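Local coordinates for SusD superfamily protein (Bacteroides vulgatus ATCC 8482, PDB 3JQ0) that probably binds nutrients, most likely sugars, at the bacterial outer membrane as a member of the SusD family, at residues 20-25 and 76-81; 228-233 and 316-321; 270-275 and 282-287; 415-418 and 422-425. One frame throughout, in Å; residues are numbered along the deposited sequence.

Contact 1: 20-25 and 76-81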
loop_
_atom_site.group_PDB
_atom_site.type_symbol
_atom_site.label_atom_id
_atom_site.label_comp_id
_atom_site.label_asym_id
_atom_site.label_seq_id
_atom_site.Cartn_x
_atom_site.Cartn_y
_atom_site.Cartn_z
ATOM N N HIS A 20 -3.088 14.325 -10.521
ATOM C CA HIS A 20 -3.234 13.773 -9.182
ATOM C C HIS A 20 -4.598 13.101 -8.987
ATOM O O HIS A 20 -4.699 12.052 -8.342
ATOM C CB HIS A 20 -2.916 14.826 -8.121
ATOM C CG HIS A 20 -1.447 15.137 -7.994
ATOM N ND1 HIS A 20 -0.749 15.969 -8.855
ATOM C CD2 HIS A 20 -0.545 14.717 -7.062
ATOM C CE1 HIS A 20 0.506 16.038 -8.414
ATOM N NE2 HIS A 20 0.679 15.256 -7.364
ATOM N N ALA A 21 -5.648 13.650 -9.586
ATOM C CA ALA A 21 -6.965 13.014 -9.559
ATOM C C ALA A 21 -6.965 11.715 -10.335
ATOM O O ALA A 21 -7.572 10.722 -9.899
ATOM C CB ALA A 21 -8.049 13.993 -10.083
ATOM N N LEU A 22 -6.249 11.642 -11.469
ATOM C CA LEU A 22 -6.107 10.384 -12.183
ATOM C C LEU A 22 -5.406 9.325 -11.353
ATOM O O LEU A 22 -5.804 8.155 -11.334
ATOM C CB LEU A 22 -5.394 10.580 -13.502
ATOM C CG LEU A 22 -6.128 11.366 -14.603
ATOM C CD1 LEU A 22 -5.178 11.643 -15.772
ATOM C CD2 LEU A 22 -7.401 10.602 -15.065
ATOM N N LEU A 23 -4.383 9.733 -10.632
ATOM C CA LEU A 23 -3.669 8.795 -9.773
ATOM C C LEU A 23 -4.605 8.288 -8.673
ATOM O O LEU A 23 -4.620 7.109 -8.352
ATOM C CB LEU A 23 -2.467 9.479 -9.168
ATOM C CG LEU A 23 -1.334 8.696 -8.732
ATOM C CD1 LEU A 23 -0.757 7.983 -9.928
ATOM C CD2 LEU A 23 -0.271 9.667 -8.180
ATOM N N ARG A 24 -5.400 9.202 -8.098
ATOM C CA ARG A 24 -6.335 8.830 -7.067
ATOM C C ARG A 24 -7.339 7.752 -7.527
ATOM O O ARG A 24 -7.695 6.822 -6.790
ATOM C CB ARG A 24 -7.105 10.058 -6.573
ATOM C CG ARG A 24 -8.274 9.742 -5.677
ATOM C CD ARG A 24 -8.844 10.980 -5.039
ATOM N NE ARG A 24 -9.472 11.841 -6.034
ATOM C CZ ARG A 24 -9.712 13.122 -5.863
ATOM N NH1 ARG A 24 -9.497 13.744 -4.723
ATOM N NH2 ARG A 24 -10.255 13.797 -6.872
ATOM N N GLU A 25 -7.755 7.834 -8.786
ATOM C CA GLU A 25 -8.667 6.809 -9.294
ATOM C C GLU A 25 -8.064 5.430 -9.266
ATOM O O GLU A 25 -8.816 4.441 -9.236
ATOM C CB GLU A 25 -9.084 7.101 -10.731
ATOM C CG GLU A 25 -9.848 8.395 -10.930
ATOM C CD GLU A 25 -10.363 8.510 -12.319
ATOM O OE1 GLU A 25 -9.555 8.468 -13.295
ATOM O OE2 GLU A 25 -11.594 8.564 -12.516
ATOM N N TYR A 76 -1.863 3.457 -18.551
ATOM C CA TYR A 76 -1.265 4.121 -19.707
ATOM C C TYR A 76 -1.941 5.431 -20.076
ATOM O O TYR A 76 -1.299 6.368 -20.528
ATOM C CB TYR A 76 -1.165 3.231 -20.922
ATOM C CG TYR A 76 0.041 2.321 -20.826
ATOM C CD1 TYR A 76 1.298 2.783 -21.164
ATOM C CD2 TYR A 76 -0.042 1.030 -20.356
ATOM C CE1 TYR A 76 2.445 1.979 -21.066
ATOM C CE2 TYR A 76 1.095 0.210 -20.226
ATOM C CZ TYR A 76 2.321 0.674 -20.593
ATOM O OH TYR A 76 3.398 -0.153 -20.487
ATOM N N LYS A 77 -3.238 5.561 -19.866
ATOM C CA LYS A 77 -3.845 6.863 -20.231
ATOM C C LYS A 77 -3.443 7.924 -19.194
ATOM O O LYS A 77 -3.444 9.099 -19.521
ATOM C CB LYS A 77 -5.332 6.797 -20.516
ATOM C CG LYS A 77 -6.192 6.489 -19.328
ATOM C CD LYS A 77 -7.657 6.580 -19.808
ATOM C CE LYS A 77 -8.724 6.089 -18.875
ATOM N NZ LYS A 77 -8.719 6.892 -17.642
ATOM N N ILE A 78 -3.060 7.521 -17.951
ATOM C CA ILE A 78 -2.454 8.482 -17.018
ATOM C C ILE A 78 -1.078 8.895 -17.481
ATOM O O ILE A 78 -0.746 10.070 -17.526
ATOM C CB ILE A 78 -2.380 7.951 -15.549
ATOM C CG1 ILE A 78 -3.689 7.256 -15.124
ATOM C CG2 ILE A 78 -1.940 9.024 -14.604
ATOM C CD1 ILE A 78 -3.639 6.632 -13.758
ATOM N N ILE A 79 -0.288 7.904 -17.849
ATOM C CA ILE A 79 1.058 8.133 -18.363
ATOM C C ILE A 79 1.019 9.116 -19.546
ATOM O O ILE A 79 1.832 10.047 -19.629
ATOM C CB ILE A 79 1.759 6.788 -18.692
ATOM C CG1 ILE A 79 2.061 6.034 -17.385
ATOM C CG2 ILE A 79 3.051 7.008 -19.496
ATOM C CD1 ILE A 79 2.388 4.552 -17.590
ATOM N N ASN A 80 0.067 8.924 -20.457
ATOM C CA ASN A 80 -0.100 9.827 -21.604
ATOM C C ASN A 80 -0.248 11.262 -21.133
ATOM O O ASN A 80 0.416 12.178 -21.645
ATOM C CB ASN A 80 -1.321 9.376 -22.415
ATOM C CG ASN A 80 -1.545 10.159 -23.737
ATOM O OD1 ASN A 80 -1.042 11.271 -23.971
ATOM N ND2 ASN A 80 -2.374 9.554 -24.587
ATOM N N GLN A 81 -1.139 11.489 -20.159
ATOM C CA GLN A 81 -1.327 12.846 -19.660
ATOM C C GLN A 81 -0.088 13.398 -18.947
ATOM O O GLN A 81 0.236 14.561 -19.073
ATOM C CB GLN A 81 -2.576 12.919 -18.742
ATOM C CG GLN A 81 -3.894 12.467 -19.433
ATOM C CD GLN A 81 -4.227 13.264 -20.607
ATOM O OE1 GLN A 81 -4.344 14.476 -20.494
ATOM N NE2 GLN A 81 -4.424 12.602 -21.766
#
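Leu-22 and Ile-78 meet between two antiparallel helices of the alpha-helical scaffold of this SusD-family protein, a region classed with the TPR-like folds. Helices 9-25 and 75-91 supply the residues, and their short segments run 167° apart in direction. The axes of these segments approach to 10.2 Å at the closest, a separation bridged by side chains, one of which reaches the opposite backbone. No hydrogen bond crosses it, and the pairing rests on aliphatic contact.

Ile-78 reaches over with both branches. Its CG2 lies 3.9 Å from CB of Leu-22. The other branch, with CG1 beside the backbone N (chi1 -44°) and CD1 extended beyond it, runs on to the main chain, where CD1 sits 3.6 Å from the carbonyl O of Leu-22. One isoleucine thus touches both the root of the leucine side chain and the backbone behind it. Deeper in the fold, Leu-114 of helix 97-122 touches both Ile-78 and Leu-23, so a third helix closes this side of the pair.

Toward the partly exposed side, CD1 of the leucine meets the aliphatic part of Gln-81, whose side chain also touches Phe-15 and Leu-19 of helix 9-25. A bend at chi2 (-60°) folds the glutamine chain, and it is the methylene CG that rests 4.0 Å from Leu-22 CD1.

Contact 2: 228-233 and 316-321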
loop_
_atom_site.group_PDB
_atom_site.type_symbol
_atom_site.label_atom_id
_atom_site.label_comp_id
_atom_site.label_asym_id
_atom_site.label_seq_id
_atom_site.Cartn_x
_atom_site.Cartn_y
_atom_site.Cartn_z
ATOM N N SER A 228 -1.290 7.743 18.784
ATOM C CA SER A 228 -1.743 6.372 18.598
ATOM C C SER A 228 -1.680 6.029 17.131
ATOM O O SER A 228 -1.704 6.891 16.276
ATOM C CB SER A 228 -3.178 6.157 19.074
ATOM O OG SER A 228 -4.114 6.813 18.247
ATOM N N PHE A 229 -1.618 4.739 16.866
ATOM C CA PHE A 229 -1.736 4.225 15.506
ATOM C C PHE A 229 -3.029 4.716 14.830
ATOM O O PHE A 229 -3.020 5.110 13.672
ATOM C CB PHE A 229 -1.619 2.697 15.545
ATOM C CG PHE A 229 -1.527 2.009 14.226
ATOM C CD1 PHE A 229 -0.387 2.031 13.473
ATOM C CD2 PHE A 229 -2.565 1.184 13.809
ATOM C CE1 PHE A 229 -0.288 1.306 12.337
ATOM C CE2 PHE A 229 -2.450 0.459 12.652
ATOM C CZ PHE A 229 -1.310 0.493 11.937
ATOM N N LYS A 230 -4.142 4.680 15.552
ATOM C CA LYS A 230 -5.393 5.113 15.010
ATOM C C LYS A 230 -5.364 6.567 14.520
ATOM O O LYS A 230 -5.996 6.901 13.501
ATOM C CB LYS A 230 -6.405 4.916 16.099
ATOM C CG LYS A 230 -7.740 5.207 15.695
ATOM C CD LYS A 230 -8.791 4.835 16.798
ATOM C CE LYS A 230 -8.812 3.316 17.147
ATOM N NZ LYS A 230 -10.007 2.906 17.999
ATOM N N ASP A 231 -4.653 7.439 15.214
ATOM C CA ASP A 231 -4.591 8.832 14.826
ATOM C C ASP A 231 -3.866 9.056 13.486
ATOM O O ASP A 231 -4.018 10.110 12.902
ATOM C CB ASP A 231 -3.984 9.663 15.932
ATOM C CG ASP A 231 -4.851 9.695 17.163
ATOM O OD1 ASP A 231 -6.103 9.787 17.083
ATOM O OD2 ASP A 231 -4.285 9.606 18.286
ATOM N N ILE A 232 -3.049 8.098 13.053
ATOM C CA ILE A 232 -2.420 8.214 11.749
ATOM C C ILE A 232 -3.480 8.357 10.656
ATOM O O ILE A 232 -3.347 9.127 9.703
ATOM C CB ILE A 232 -1.552 6.963 11.436
ATOM C CG1 ILE A 232 -0.428 6.779 12.450
ATOM C CG2 ILE A 232 -1.008 7.035 10.034
ATOM C CD1 ILE A 232 0.153 5.363 12.338
ATOM N N PHE A 233 -4.534 7.553 10.799
ATOM C CA PHE A 233 -5.500 7.340 9.723
ATOM C C PHE A 233 -6.779 8.120 9.845
ATOM O O PHE A 233 -7.637 8.077 8.936
ATOM C CB PHE A 233 -5.853 5.838 9.637
ATOM C CG PHE A 233 -4.649 4.940 9.585
ATOM C CD1 PHE A 233 -3.884 4.862 8.411
ATOM C CD2 PHE A 233 -4.238 4.232 10.693
ATOM C CE1 PHE A 233 -2.765 4.075 8.366
ATOM C CE2 PHE A 233 -3.067 3.484 10.658
ATOM C CZ PHE A 233 -2.347 3.414 9.475
ATOM N N TRP A 316 -3.382 -4.051 16.513
ATOM C CA TRP A 316 -4.261 -5.207 16.430
ATOM C C TRP A 316 -5.730 -4.809 16.327
ATOM O O TRP A 316 -6.393 -5.081 15.319
ATOM C CB TRP A 316 -4.016 -6.106 17.634
ATOM C CG TRP A 316 -4.739 -7.396 17.696
ATOM C CD1 TRP A 316 -5.588 -7.910 16.772
ATOM C CD2 TRP A 316 -4.651 -8.339 18.769
ATOM N NE1 TRP A 316 -6.031 -9.142 17.216
ATOM C CE2 TRP A 316 -5.464 -9.430 18.423
ATOM C CE3 TRP A 316 -3.926 -8.393 19.938
ATOM C CZ2 TRP A 316 -5.579 -10.555 19.226
ATOM C CZ3 TRP A 316 -4.041 -9.506 20.725
ATOM C CH2 TRP A 316 -4.865 -10.573 20.393
ATOM N N THR A 317 -6.238 -4.141 17.366
ATOM C CA THR A 317 -7.664 -3.819 17.418
ATOM C C THR A 317 -7.991 -2.520 16.701
ATOM O O THR A 317 -9.165 -2.204 16.521
ATOM C CB THR A 317 -8.129 -3.791 18.847
ATOM O OG1 THR A 317 -7.337 -2.872 19.576
ATOM C CG2 THR A 317 -8.039 -5.177 19.481
ATOM N N THR A 318 -6.977 -1.789 16.246
ATOM C CA THR A 318 -7.209 -0.668 15.328
ATOM C C THR A 318 -7.381 -1.216 13.897
ATOM O O THR A 318 -8.235 -0.738 13.135
ATOM C CB THR A 318 -6.084 0.372 15.435
ATOM O OG1 THR A 318 -6.152 0.990 16.712
ATOM C CG2 THR A 318 -6.175 1.415 14.346
ATOM N N SER A 319 -6.587 -2.213 13.515
ATOM C CA SER A 319 -6.646 -2.769 12.166
ATOM C C SER A 319 -7.806 -3.696 11.923
ATOM O O SER A 319 -8.353 -3.740 10.816
ATOM C CB SER A 319 -5.352 -3.539 11.863
ATOM O OG SER A 319 -4.204 -2.679 11.889
ATOM N N LEU A 320 -8.180 -4.465 12.967
ATOM C CA LEU A 320 -9.205 -5.508 12.879
ATOM C C LEU A 320 -10.124 -5.412 14.051
ATOM O O LEU A 320 -9.684 -5.105 15.164
ATOM C CB LEU A 320 -8.555 -6.891 12.898
ATOM C CG LEU A 320 -7.598 -7.222 11.783
ATOM C CD1 LEU A 320 -6.861 -8.549 12.031
ATOM C CD2 LEU A 320 -8.277 -7.203 10.431
ATOM N N LYS A 321 -11.381 -5.803 13.846
ATOM C CA LYS A 321 -12.299 -6.042 14.966
ATOM C C LYS A 321 -12.823 -7.459 14.875
ATOM O O LYS A 321 -13.264 -7.908 13.819
ATOM C CB LYS A 321 -13.453 -5.040 15.047
ATOM C CG LYS A 321 -14.341 -5.286 16.282
ATOM C CD LYS A 321 -15.273 -4.120 16.612
ATOM C CE LYS A 321 -15.922 -4.221 18.006
ATOM N NZ LYS A 321 -16.045 -2.872 18.636
HETATM O O HOH W 1 -4.289 2.773 17.833
HETATM O O HOH W 2 -10.058 0.076 18.090
#
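Thr-318 packs against both Phe-229 and Lys-230: its methyl touches the ring and the base of the lysine, its hydroxyl the far end of the lysine chain. The methyl CG2 approaches the phenylalanine ring at its edge, near the ring plane, and lies 3.7 Å from Phe-229 CD2. Ser-319 comes to the same rim, placing OG 3.7 Å from Phe-229 CE2 while that hydroxyl bonds to the carbonyl of Arg-315. One face of the ring is covered within its own segment by the edge of Phe-233, CE2 lying over the centre.

This is where the short helix 229-233, N-capped by Ser-228, meets the end of helix 315-319, just before the chain enters strand 320-326 of a two-stranded antiparallel sheet. The hydroxyl branch of Thr-318, which bonds to the carbonyl of Thr-314, faces the lysine: OG1 is 3.6 Å from Lys-230 CE. The lysine chain leaves its backbone anti to N (chi1 -176°) and bends at chi3, which turns CE toward Thr-318. Two waters complete the seam. One takes the N-H of Lys-230 at 3.0 Å and is hydrogen-bonded to Thr-318 OG1; the second accepts from Lys-230 NZ and donates to Thr-317 O, 2.9 Å away.

Contact 3: 270-275 and 282-287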
loop_
_atom_site.group_PDB
_atom_site.type_symbol
_atom_site.label_atom_id
_atom_site.label_comp_id
_atom_site.label_asym_id
_atom_site.label_seq_id
_atom_site.Cartn_x
_atom_site.Cartn_y
_atom_site.Cartn_z
ATOM N N ASP A 270 -26.802 -4.920 8.276
ATOM C CA ASP A 270 -27.761 -5.848 8.824
ATOM C C ASP A 270 -27.080 -6.952 9.658
ATOM O O ASP A 270 -27.640 -7.411 10.649
ATOM C CB ASP A 270 -28.673 -6.467 7.750
ATOM C CG ASP A 270 -27.992 -7.503 6.911
ATOM O OD1 ASP A 270 -27.121 -7.098 6.153
ATOM O OD2 ASP A 270 -28.267 -8.748 7.063
ATOM N N LYS A 271 -25.887 -7.374 9.272
ATOM C CA LYS A 271 -25.151 -8.370 10.046
ATOM C C LYS A 271 -24.682 -7.752 11.351
ATOM O O LYS A 271 -24.810 -8.350 12.433
ATOM C CB LYS A 271 -23.962 -8.933 9.255
ATOM C CG LYS A 271 -24.353 -9.735 8.023
ATOM C CD LYS A 271 -25.046 -11.038 8.392
ATOM C CE LYS A 271 -25.286 -11.935 7.176
ATOM N NZ LYS A 271 -26.148 -11.282 6.260
HETATM N N MSE A 272 -24.171 -6.529 11.284
HETATM C CA MSE A 272 -23.718 -5.841 12.478
HETATM C C MSE A 272 -24.852 -5.612 13.476
HETATM O O MSE A 272 -24.655 -5.685 14.673
HETATM C CB MSE A 272 -23.100 -4.512 12.164
HETATM C CG MSE A 272 -21.834 -4.552 11.303
HETATM SE SE MSE A 272 -20.388 -5.633 12.041
HETATM C CE MSE A 272 -19.927 -4.549 13.573
ATOM N N VAL A 273 -26.051 -5.315 12.973
ATOM C CA VAL A 273 -27.200 -4.922 13.806
ATOM C C VAL A 273 -27.945 -6.149 14.303
ATOM O O VAL A 273 -28.433 -6.122 15.438
ATOM C CB VAL A 273 -28.171 -3.941 12.989
ATOM C CG1 VAL A 273 -29.565 -3.858 13.638
ATOM C CG2 VAL A 273 -27.500 -2.582 12.803
ATOM N N LYS A 274 -28.154 -7.163 13.461
ATOM C CA LYS A 274 -29.077 -8.252 13.741
ATOM C C LYS A 274 -28.418 -9.538 14.115
ATOM O O LYS A 274 -29.019 -10.365 14.792
ATOM C CB LYS A 274 -30.003 -8.531 12.538
ATOM C CG LYS A 274 -30.871 -7.362 12.071
ATOM C CD LYS A 274 -31.886 -7.733 10.952
ATOM N N ILE A 275 -27.177 -9.784 13.683
ATOM C CA ILE A 275 -26.615 -11.159 13.722
ATOM C C ILE A 275 -25.424 -11.274 14.664
ATOM O O ILE A 275 -25.359 -12.207 15.442
ATOM C CB ILE A 275 -26.217 -11.612 12.320
ATOM C CG1 ILE A 275 -27.440 -11.565 11.369
ATOM C CG2 ILE A 275 -25.586 -13.038 12.321
ATOM C CD1 ILE A 275 -28.642 -12.377 11.808
ATOM N N ASN A 282 -22.869 -9.136 23.593
ATOM C CA ASN A 282 -23.793 -8.008 23.498
ATOM C C ASN A 282 -23.852 -7.455 22.075
ATOM O O ASN A 282 -22.906 -7.485 21.302
ATOM C CB ASN A 282 -23.382 -6.921 24.505
ATOM C CG ASN A 282 -23.350 -7.453 25.918
ATOM O OD1 ASN A 282 -24.202 -8.265 26.298
ATOM N ND2 ASN A 282 -22.366 -7.041 26.709
ATOM N N SER A 283 -25.018 -6.973 21.724
ATOM C CA SER A 283 -25.303 -6.418 20.405
ATOM C C SER A 283 -24.520 -5.150 20.115
ATOM O O SER A 283 -24.152 -4.411 21.023
ATOM C CB SER A 283 -26.819 -6.149 20.311
ATOM O OG SER A 283 -27.175 -5.502 19.090
ATOM N N PHE A 284 -24.292 -4.906 18.823
ATOM C CA PHE A 284 -23.740 -3.650 18.353
ATOM C C PHE A 284 -24.774 -2.563 18.170
ATOM O O PHE A 284 -24.411 -1.433 17.879
ATOM C CB PHE A 284 -22.966 -3.892 17.050
ATOM C CG PHE A 284 -21.753 -4.776 17.218
ATOM C CD1 PHE A 284 -20.628 -4.342 17.901
ATOM C CD2 PHE A 284 -21.719 -6.028 16.685
ATOM C CE1 PHE A 284 -19.541 -5.122 18.076
ATOM C CE2 PHE A 284 -20.610 -6.868 16.874
ATOM C CZ PHE A 284 -19.514 -6.397 17.581
ATOM N N VAL A 285 -26.061 -2.858 18.339
ATOM C CA VAL A 285 -27.088 -1.821 18.296
ATOM C C VAL A 285 -26.760 -0.751 19.327
ATOM O O VAL A 285 -26.386 -1.064 20.448
ATOM C CB VAL A 285 -28.509 -2.403 18.520
ATOM C CG1 VAL A 285 -29.548 -1.271 18.690
ATOM C CG2 VAL A 285 -28.906 -3.308 17.384
ATOM N N GLY A 286 -26.875 0.507 18.910
ATOM C CA GLY A 286 -26.623 1.620 19.793
ATOM C C GLY A 286 -25.187 2.024 19.892
ATOM O O GLY A 286 -24.855 2.973 20.614
ATOM N N THR A 287 -24.288 1.337 19.159
ATOM C CA THR A 287 -22.853 1.607 19.160
ATOM C C THR A 287 -22.413 2.154 17.816
ATOM O O THR A 287 -23.109 2.008 16.829
ATOM C CB THR A 287 -22.041 0.297 19.447
ATOM O OG1 THR A 287 -21.916 -0.462 18.241
ATOM C CG2 THR A 287 -22.604 -0.517 20.592
HETATM O O HOH W 3 -25.495 -6.742 16.959
HETATM O O HOH W 4 -28.396 -7.762 17.728
#
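Water joins backbone to backbone between Met-272 and Phe-284, and backbone to side chain between Val-273 O and Ser-283 OG, with no direct hydrogen bond across. One water takes the N-H of Phe-284 at 2.9 Å and lies 2.7 Å from Met-272 O, to which it can donate, though other acceptors compete for its protons. The other donates to Val-273 O at 2.8 Å and is hydrogen-bonded to Ser-283 OG. The partners are the end of helix 269-275, which widens into a pi-type turn, and a loop built from an ST turn that overlaps a type II beta turn from Phe-284 to Thr-287. In the ST turn Ser-283 OG accepts the N-H of Val-285 almost straight on, at 167°.

Two side-chain contacts accompany the waters. Met-272 is a selenomethionine; bends at chi2 and chi3 curl it back so that CE lies over one face of the Phe-284 ring, 4.0 Å from the centroid, as a CH-pi contact within a Met-aromatic pair. The selenium itself stands oblique to the ring. Strand 320-326 also touches this phenylalanine, through Lys-321 and Val-323. At the exposed rim the two valines cross, with Val-273 CG1 3.8 Å from Val-285 CG2.

Contact 4: 415-418 and 422-425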
loop_
_atom_site.group_PDB
_atom_site.type_symbol
_atom_site.label_atom_id
_atom_site.label_comp_id
_atom_site.label_asym_id
_atom_site.label_seq_id
_atom_site.Cartn_x
_atom_site.Cartn_y
_atom_site.Cartn_z
ATOM N N GLU A 415 4.815 -19.945 22.160
ATOM C CA GLU A 415 3.402 -20.268 21.952
ATOM C C GLU A 415 2.814 -19.402 20.816
ATOM O O GLU A 415 2.083 -19.904 19.949
ATOM C CB GLU A 415 2.563 -20.081 23.233
ATOM C CG GLU A 415 1.114 -20.456 23.028
ATOM C CD GLU A 415 0.268 -20.325 24.270
ATOM O OE1 GLU A 415 0.844 -20.172 25.375
ATOM O OE2 GLU A 415 -0.991 -20.385 24.114
ATOM N N PHE A 416 3.086 -18.094 20.832
ATOM C CA PHE A 416 2.496 -17.228 19.845
ATOM C C PHE A 416 2.958 -17.646 18.425
ATOM O O PHE A 416 2.169 -17.593 17.456
ATOM C CB PHE A 416 2.918 -15.787 20.117
ATOM C CG PHE A 416 2.318 -14.842 19.120
ATOM C CD1 PHE A 416 1.027 -14.345 19.277
ATOM C CD2 PHE A 416 3.052 -14.492 17.984
ATOM C CE1 PHE A 416 0.470 -13.523 18.317
ATOM C CE2 PHE A 416 2.454 -13.677 17.025
ATOM C CZ PHE A 416 1.196 -13.171 17.197
ATOM N N TYR A 417 4.240 -17.967 18.259
ATOM C CA TYR A 417 4.793 -18.284 16.978
ATOM C C TYR A 417 4.581 -19.714 16.514
ATOM O O TYR A 417 4.872 -20.051 15.371
ATOM C CB TYR A 417 6.272 -17.838 16.857
ATOM C CG TYR A 417 6.353 -16.307 16.921
ATOM C CD1 TYR A 417 5.960 -15.505 15.836
ATOM C CD2 TYR A 417 6.740 -15.654 18.079
ATOM C CE1 TYR A 417 5.945 -14.151 15.931
ATOM C CE2 TYR A 417 6.719 -14.269 18.171
ATOM C CZ TYR A 417 6.292 -13.525 17.077
ATOM O OH TYR A 417 6.206 -12.139 17.165
ATOM N N THR A 418 4.102 -20.565 17.395
ATOM C CA THR A 418 3.689 -21.929 17.026
ATOM C C THR A 418 2.433 -21.889 16.165
ATOM O O THR A 418 1.501 -21.130 16.435
ATOM C CB THR A 418 3.482 -22.774 18.289
ATOM O OG1 THR A 418 4.747 -22.925 18.926
ATOM C CG2 THR A 418 2.934 -24.164 17.947
ATOM N N TRP A 422 2.023 -16.952 9.231
ATOM C CA TRP A 422 2.204 -15.601 8.739
ATOM C C TRP A 422 3.543 -14.929 9.070
ATOM O O TRP A 422 3.872 -13.919 8.486
ATOM C CB TRP A 422 1.045 -14.698 9.226
ATOM C CG TRP A 422 -0.268 -15.120 8.668
ATOM C CD1 TRP A 422 -0.808 -14.751 7.481
ATOM C CD2 TRP A 422 -1.208 -16.017 9.251
ATOM N NE1 TRP A 422 -2.022 -15.359 7.285
ATOM C CE2 TRP A 422 -2.304 -16.143 8.373
ATOM C CE3 TRP A 422 -1.261 -16.694 10.478
ATOM C CZ2 TRP A 422 -3.381 -16.967 8.641
ATOM C CZ3 TRP A 422 -2.318 -17.479 10.750
ATOM C CH2 TRP A 422 -3.380 -17.612 9.839
HETATM N N MSE A 423 4.256 -15.432 10.071
HETATM C CA MSE A 423 5.407 -14.711 10.603
HETATM C C MSE A 423 6.197 -15.605 11.520
HETATM O O MSE A 423 5.733 -16.657 11.977
HETATM C CB MSE A 423 4.924 -13.466 11.363
HETATM C CG MSE A 423 4.051 -13.795 12.556
HETATM SE SE MSE A 423 3.183 -12.243 13.314
HETATM C CE MSE A 423 1.829 -12.175 11.955
ATOM N N LYS A 424 7.414 -15.159 11.779
ATOM C CA LYS A 424 8.428 -15.901 12.544
ATOM C C LYS A 424 8.808 -15.116 13.802
ATOM O O LYS A 424 8.698 -13.871 13.814
ATOM C CB LYS A 424 9.716 -16.072 11.691
ATOM C CG LYS A 424 9.531 -16.713 10.305
ATOM C CD LYS A 424 9.150 -18.207 10.373
ATOM C CE LYS A 424 8.885 -18.897 8.988
ATOM N NZ LYS A 424 7.586 -18.396 8.332
ATOM N N PRO A 425 9.357 -15.810 14.812
ATOM C CA PRO A 425 10.003 -15.099 15.875
ATOM C C PRO A 425 11.130 -14.207 15.357
ATOM O O PRO A 425 11.723 -14.495 14.304
ATOM C CB PRO A 425 10.561 -16.230 16.744
ATOM C CG PRO A 425 10.759 -17.328 15.799
ATOM C CD PRO A 425 9.606 -17.263 14.903
HETATM O O HOH W 5 6.447 -18.943 13.405
#
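Tyr-417 and Pro-425 form an aromatic-proline contact of CH-pi type at the surface of the region related to RagB/SusD, where the chain leaves helix 414-417 and doubles back before helix 430-441. Only three residues separate the two segments, so the pairing closes a tight local loop.

The tyrosine ring lies between two neighbours. Over the centre of one face stands CD2 of Phe-416, its neighbour in sequence; the opposite face receives Pro-425, whose CA sits 3.8 Å from the ring centroid and only 5° off the normal. The proline, deposited in two conformers, also brings CD to within 3.9 Å of Tyr-417 CB. At the rim, close to the ring plane, Met-423 CG lies 3.9 Å from Tyr-417 CE1. Met-423, a selenomethionine, has CG set between the backbone N and the carbonyl carbon (chi1 62°), and its selenium reaches the edge of the Phe-416 ring, with SE 4.0 Å from CE2, in a Met-aromatic contact.

Polar groups hold the periphery. A water lies 2.8 Å from both Tyr-417 O and Met-423 O and can donate to them, though other acceptors compete for its protons; the tyrosine hydroxyl bonds to Asp-411, Lys-436 and Arg-440. With both ring faces covered and the hydroxyl gripped by three charged residues, the tyrosine probably has little freedom to turn, and the electron-rich ring probably attracts the slightly polarised C-H of the proline.

The four contacts come largely in order along the chain, except that contact 3 lies nested in the loop that contact 2 closes. Contact 1 belongs to the N-terminal helical part and stands apart, its centre about 30 Å from that of contact 2 and about 40 and 41 Å from those of contacts 3 and 4. From the centre of contact 2 it is about 21 Å to contact 3 and about 22 Å to contact 4, which are about 33 Å from each other. Contacts 2 and 3 touch, Lys-321 CE lying 3.7 Å from Phe-284 CE1, so strand 320-326 connects them. Contact 1 pairs two scaffold helices, contact 2 brings together elements distant in sequence, and contacts 3 and 4 close short loops.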